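Long-range contact in staphylococcal superantigen-like 1 (Staphylococcus aureus, PDB 4O1N), which probably promotes virulence as a secreted protease that cleaves host collagens and cytokines, and carries an OB-fold domain followed by a beta-grasp domain: residues K45-L54 / R64-F75. Sequence-based numbering, arbitrary orientation.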
loop_
_atom_site.group_PDB
_atom_site.type_symbol
_atom_site.label_atom_id
_atom_site.label_comp_id
_atom_site.label_asym_id
_atom_site.label_seq_id
_atom_site.Cartn_x
_atom_site.Cartn_y
_atom_site.Cartn_z
ATOM N N LYS A 45 1.269 -6.745 18.987
ATOM C CA LYS A 45 2.358 -7.345 18.229
ATOM C C LYS A 45 2.985 -8.497 19.010
ATOM O O LYS A 45 3.341 -8.333 20.189
ATOM C CB LYS A 45 3.443 -6.300 17.927
ATOM C CG LYS A 45 4.375 -6.750 16.826
ATOM C CD LYS A 45 5.683 -6.013 16.807
ATOM C CE LYS A 45 6.651 -6.661 15.844
ATOM N NZ LYS A 45 8.032 -6.515 16.341
ATOM N N TYR A 46 3.156 -9.639 18.346
ATOM C CA TYR A 46 3.664 -10.840 19.002
ATOM C C TYR A 46 4.535 -11.654 18.083
ATOM O O TYR A 46 4.556 -11.415 16.888
ATOM C CB TYR A 46 2.498 -11.682 19.551
ATOM C CG TYR A 46 1.539 -12.300 18.517
ATOM C CD1 TYR A 46 1.665 -13.630 18.138
ATOM C CD2 TYR A 46 0.487 -11.563 17.965
ATOM C CE1 TYR A 46 0.800 -14.202 17.237
ATOM C CE2 TYR A 46 -0.387 -12.140 17.059
ATOM C CZ TYR A 46 -0.227 -13.457 16.687
ATOM O OH TYR A 46 -1.085 -14.053 15.761
ATOM N N THR A 47 5.276 -12.598 18.647
ATOM C CA THR A 47 5.958 -13.612 17.840
ATOM C C THR A 47 5.522 -15.042 18.223
ATOM O O THR A 47 5.078 -15.315 19.332
ATOM C CB THR A 47 7.500 -13.420 17.819
ATOM O OG1 THR A 47 8.145 -14.671 17.577
ATOM C CG2 THR A 47 8.006 -12.838 19.102
ATOM N N ASP A 48 5.597 -15.937 17.251
ATOM C CA ASP A 48 5.015 -17.259 17.378
ATOM C C ASP A 48 5.688 -18.115 16.329
ATOM O O ASP A 48 5.393 -17.995 15.129
ATOM C CB ASP A 48 3.490 -17.205 17.153
ATOM C CG ASP A 48 2.795 -18.599 17.237
ATOM O OD1 ASP A 48 3.081 -19.370 18.183
ATOM O OD2 ASP A 48 1.938 -18.904 16.362
ATOM N N GLU A 49 6.624 -18.943 16.789
ATOM C CA GLU A 49 7.309 -19.927 15.949
ATOM C C GLU A 49 8.142 -19.245 14.873
ATOM O O GLU A 49 7.984 -19.539 13.684
ATOM C CB GLU A 49 6.297 -20.908 15.322
ATOM N N GLY A 50 9.004 -18.323 15.302
ATOM C CA GLY A 50 9.953 -17.639 14.404
ATOM C C GLY A 50 9.351 -16.536 13.530
ATOM O O GLY A 50 10.073 -15.809 12.839
ATOM N N LYS A 51 8.026 -16.402 13.579
ATOM C CA LYS A 51 7.305 -15.457 12.753
ATOM C C LYS A 51 6.754 -14.318 13.605
ATOM O O LYS A 51 6.650 -14.426 14.830
ATOM C CB LYS A 51 6.189 -16.177 12.032
ATOM C CG LYS A 51 6.718 -17.099 10.950
ATOM C CD LYS A 51 5.814 -18.310 10.795
ATOM C CE LYS A 51 5.801 -18.820 9.357
ATOM N NZ LYS A 51 5.001 -20.076 9.227
ATOM N N HIS A 52 6.407 -13.229 12.932
ATOM C CA HIS A 52 5.979 -12.011 13.563
ATOM C C HIS A 52 4.662 -11.512 13.027
ATOM O O HIS A 52 4.482 -11.400 11.820
ATOM C CB HIS A 52 7.029 -10.970 13.328
ATOM C CG HIS A 52 8.311 -11.304 13.985
ATOM N ND1 HIS A 52 9.263 -12.092 13.381
ATOM C CD2 HIS A 52 8.774 -11.015 15.222
ATOM C CE1 HIS A 52 10.277 -12.256 14.215
ATOM N NE2 HIS A 52 10.003 -11.615 15.341
ATOM N N TYR A 53 3.761 -11.171 13.949
ATOM C CA TYR A 53 2.389 -10.848 13.634
ATOM C C TYR A 53 1.896 -9.630 14.418
ATOM O O TYR A 53 2.342 -9.353 15.539
ATOM C CB TYR A 53 1.514 -12.056 13.986
ATOM C CG TYR A 53 1.823 -13.317 13.203
ATOM C CD1 TYR A 53 1.579 -13.373 11.828
ATOM C CD2 TYR A 53 2.345 -14.455 13.835
ATOM C CE1 TYR A 53 1.831 -14.521 11.098
ATOM C CE2 TYR A 53 2.606 -15.613 13.112
ATOM C CZ TYR A 53 2.350 -15.638 11.756
ATOM O OH TYR A 53 2.614 -16.769 11.063
ATOM N N LEU A 54 0.944 -8.932 13.825
ATOM C CA LEU A 54 0.183 -7.909 14.512
ATOM C C LEU A 54 -1.288 -8.235 14.421
ATOM O O LEU A 54 -1.819 -8.350 13.325
ATOM C CB LEU A 54 0.410 -6.549 13.868
ATOM C CG LEU A 54 -0.417 -5.493 14.570
ATOM C CD1 LEU A 54 0.428 -4.774 15.588
ATOM C CD2 LEU A 54 -0.948 -4.502 13.571
ATOM N N ARG A 64 -5.304 -10.389 11.276
ATOM C CA ARG A 64 -3.939 -10.729 11.642
ATOM C C ARG A 64 -2.958 -10.415 10.487
ATOM O O ARG A 64 -3.037 -10.977 9.386
ATOM C CB ARG A 64 -3.883 -12.188 12.070
ATOM C CG ARG A 64 -2.550 -12.641 12.644
ATOM C CD ARG A 64 -1.815 -13.485 11.632
ATOM N NE ARG A 64 -1.654 -14.850 12.062
ATOM C CZ ARG A 64 -1.353 -15.878 11.273
ATOM N NH1 ARG A 64 -1.179 -15.745 9.968
ATOM N NH2 ARG A 64 -1.235 -17.065 11.821
ATOM N N ILE A 65 -2.031 -9.495 10.764
ATOM C CA ILE A 65 -1.144 -8.940 9.744
ATOM C C ILE A 65 0.243 -9.490 9.926
ATOM O O ILE A 65 0.835 -9.268 10.948
ATOM C CB ILE A 65 -1.085 -7.412 9.855
ATOM C CG1 ILE A 65 -2.488 -6.842 9.652
ATOM C CG2 ILE A 65 -0.133 -6.818 8.823
ATOM C CD1 ILE A 65 -2.574 -5.355 9.873
ATOM N N THR A 66 0.749 -10.211 8.932
ATOM C CA THR A 66 2.098 -10.722 8.978
ATOM C C THR A 66 3.114 -9.610 8.714
ATOM O O THR A 66 2.948 -8.811 7.791
ATOM C CB THR A 66 2.316 -11.847 7.949
ATOM O OG1 THR A 66 1.290 -12.840 8.058
ATOM C CG2 THR A 66 3.646 -12.561 8.158
ATOM N N LEU A 67 4.165 -9.580 9.556
ATOM C CA LEU A 67 5.289 -8.643 9.452
ATOM C C LEU A 67 6.549 -9.375 9.019
ATOM O O LEU A 67 7.054 -10.229 9.735
ATOM C CB LEU A 67 5.555 -7.956 10.779
ATOM C CG LEU A 67 4.325 -7.358 11.427
ATOM C CD1 LEU A 67 4.620 -6.949 12.850
ATOM C CD2 LEU A 67 3.820 -6.156 10.650
ATOM N N LEU A 68 7.059 -8.985 7.857
ATOM C CA LEU A 68 8.032 -9.752 7.097
ATOM C C LEU A 68 9.329 -9.004 6.936
ATOM O O LEU A 68 10.386 -9.586 7.006
ATOM C CB LEU A 68 7.480 -9.989 5.686
ATOM C CG LEU A 68 6.961 -11.354 5.253
ATOM C CD1 LEU A 68 6.645 -12.230 6.457
ATOM C CD2 LEU A 68 5.747 -11.170 4.346
ATOM N N GLY A 69 9.256 -7.714 6.643
ATOM C CA GLY A 69 10.442 -6.955 6.282
ATOM C C GLY A 69 10.957 -6.239 7.496
ATOM O O GLY A 69 11.062 -6.825 8.575
ATOM N N SER A 70 11.242 -4.958 7.299
ATOM C CA SER A 70 11.754 -4.094 8.356
ATOM C C SER A 70 10.692 -3.682 9.357
ATOM O O SER A 70 11.061 -3.245 10.460
ATOM C CB SER A 70 12.426 -2.824 7.784
ATOM O OG SER A 70 11.587 -2.131 6.886
ATOM N N ASP A 71 9.405 -3.829 9.002
ATOM C CA ASP A 71 8.333 -3.605 9.968
ATOM C C ASP A 71 8.461 -4.507 11.204
ATOM O O ASP A 71 8.003 -4.139 12.278
ATOM C CB ASP A 71 6.948 -3.721 9.314
ATOM C CG ASP A 71 6.749 -5.013 8.549
ATOM O OD1 ASP A 71 7.689 -5.833 8.521
ATOM O OD2 ASP A 71 5.665 -5.200 7.935
ATOM N N LYS A 72 9.111 -5.668 11.069
ATOM C CA LYS A 72 9.446 -6.531 12.220
ATOM C C LYS A 72 10.076 -5.761 13.342
ATOM O O LYS A 72 9.742 -5.968 14.470
ATOM C CB LYS A 72 10.457 -7.602 11.825
ATOM C CG LYS A 72 9.851 -8.820 11.185
ATOM C CD LYS A 72 10.869 -9.947 11.067
ATOM C CE LYS A 72 11.816 -9.762 9.903
ATOM N NZ LYS A 72 12.110 -11.080 9.273
ATOM N N ASP A 73 11.021 -4.888 13.019
ATOM C CA ASP A 73 11.796 -4.182 14.045
ATOM C C ASP A 73 11.282 -2.774 14.295
ATOM O O ASP A 73 11.704 -2.126 15.237
ATOM C CB ASP A 73 13.264 -4.160 13.618
ATOM C CG ASP A 73 13.814 -5.573 13.434
ATOM O OD1 ASP A 73 14.381 -5.858 12.361
ATOM O OD2 ASP A 73 13.609 -6.417 14.347
ATOM N N LYS A 74 10.367 -2.309 13.450
ATOM C CA LYS A 74 9.907 -0.929 13.492
ATOM C C LYS A 74 8.889 -0.719 14.593
ATOM O O LYS A 74 8.697 0.399 15.038
ATOM C CB LYS A 74 9.293 -0.553 12.147
ATOM C CG LYS A 74 8.782 0.872 12.049
ATOM C CD LYS A 74 8.322 1.160 10.631
ATOM C CE LYS A 74 7.433 2.392 10.560
ATOM N NZ LYS A 74 7.134 2.734 9.152
ATOM N N PHE A 75 8.212 -1.791 14.995
ATOM C CA PHE A 75 7.239 -1.755 16.077
ATOM C C PHE A 75 7.645 -2.736 17.142
ATOM O O PHE A 75 8.044 -3.853 16.832
ATOM C CB PHE A 75 5.865 -2.162 15.562
ATOM C CG PHE A 75 5.377 -1.324 14.428
ATOM C CD1 PHE A 75 4.858 -0.056 14.662
ATOM C CD2 PHE A 75 5.444 -1.792 13.132
ATOM C CE1 PHE A 75 4.405 0.722 13.603
ATOM C CE2 PHE A 75 4.984 -1.019 12.083
ATOM C CZ PHE A 75 4.472 0.242 12.312
#
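Lys45 reaches from strand 41-48 to the short, weakly bonded helix 71-74, and its chain changes character along the way. Its CB points toward segment 64-75, and with CG anti to the backbone N (chi1 -163°) the chain runs nearly straight to CE, then bends at its last torsion. CG and CE rest against CD1 of Leu67, CE at 3.6 Å, while CD lies against Phe75, nearest its carbonyl O. At the tip, NZ donates to Lys72 O at 2.6 Å and to Phe75 O at 2.7 Å, and forms a salt bridge with Asp77. A lysine suits this buried place: its greasy stem packs on leucine, and its ammonium ties together the carbonyls of Lys72, within the helical turn, and Phe75, just past it.

Beside it, Lys72 crosses His52 at about a right angle, its long aliphatic stem packing on the imidazole with CD 3.5 Å from ND1.

Strands 51-58 and 61-66 pair antiparallel. Leu54 and Ile65 exchange both backbone bonds, and His52 O accepts from Leu67 N in a nearly straight bond (171°). Leu54 and Ile65 lie side by side on one face, branched aliphatics packing against Ile83 and Val85 respectively. On the other face, Arg64 bends at chi2 and chi3 to lay its planar, cationic guanidinium on the flat, electron-rich ring of Tyr53, CZ 3.9 Å from the centroid and the planes 21° apart, a cation-pi stack. Thr66, small enough to sit beside that ring, places OG1 in its plane, at the edge near CE1.

The antiparallel strands, followed by a short helix pinned back onto the sheet, belong to the OB-fold domain of the staphylococcal superantigen-like proteins.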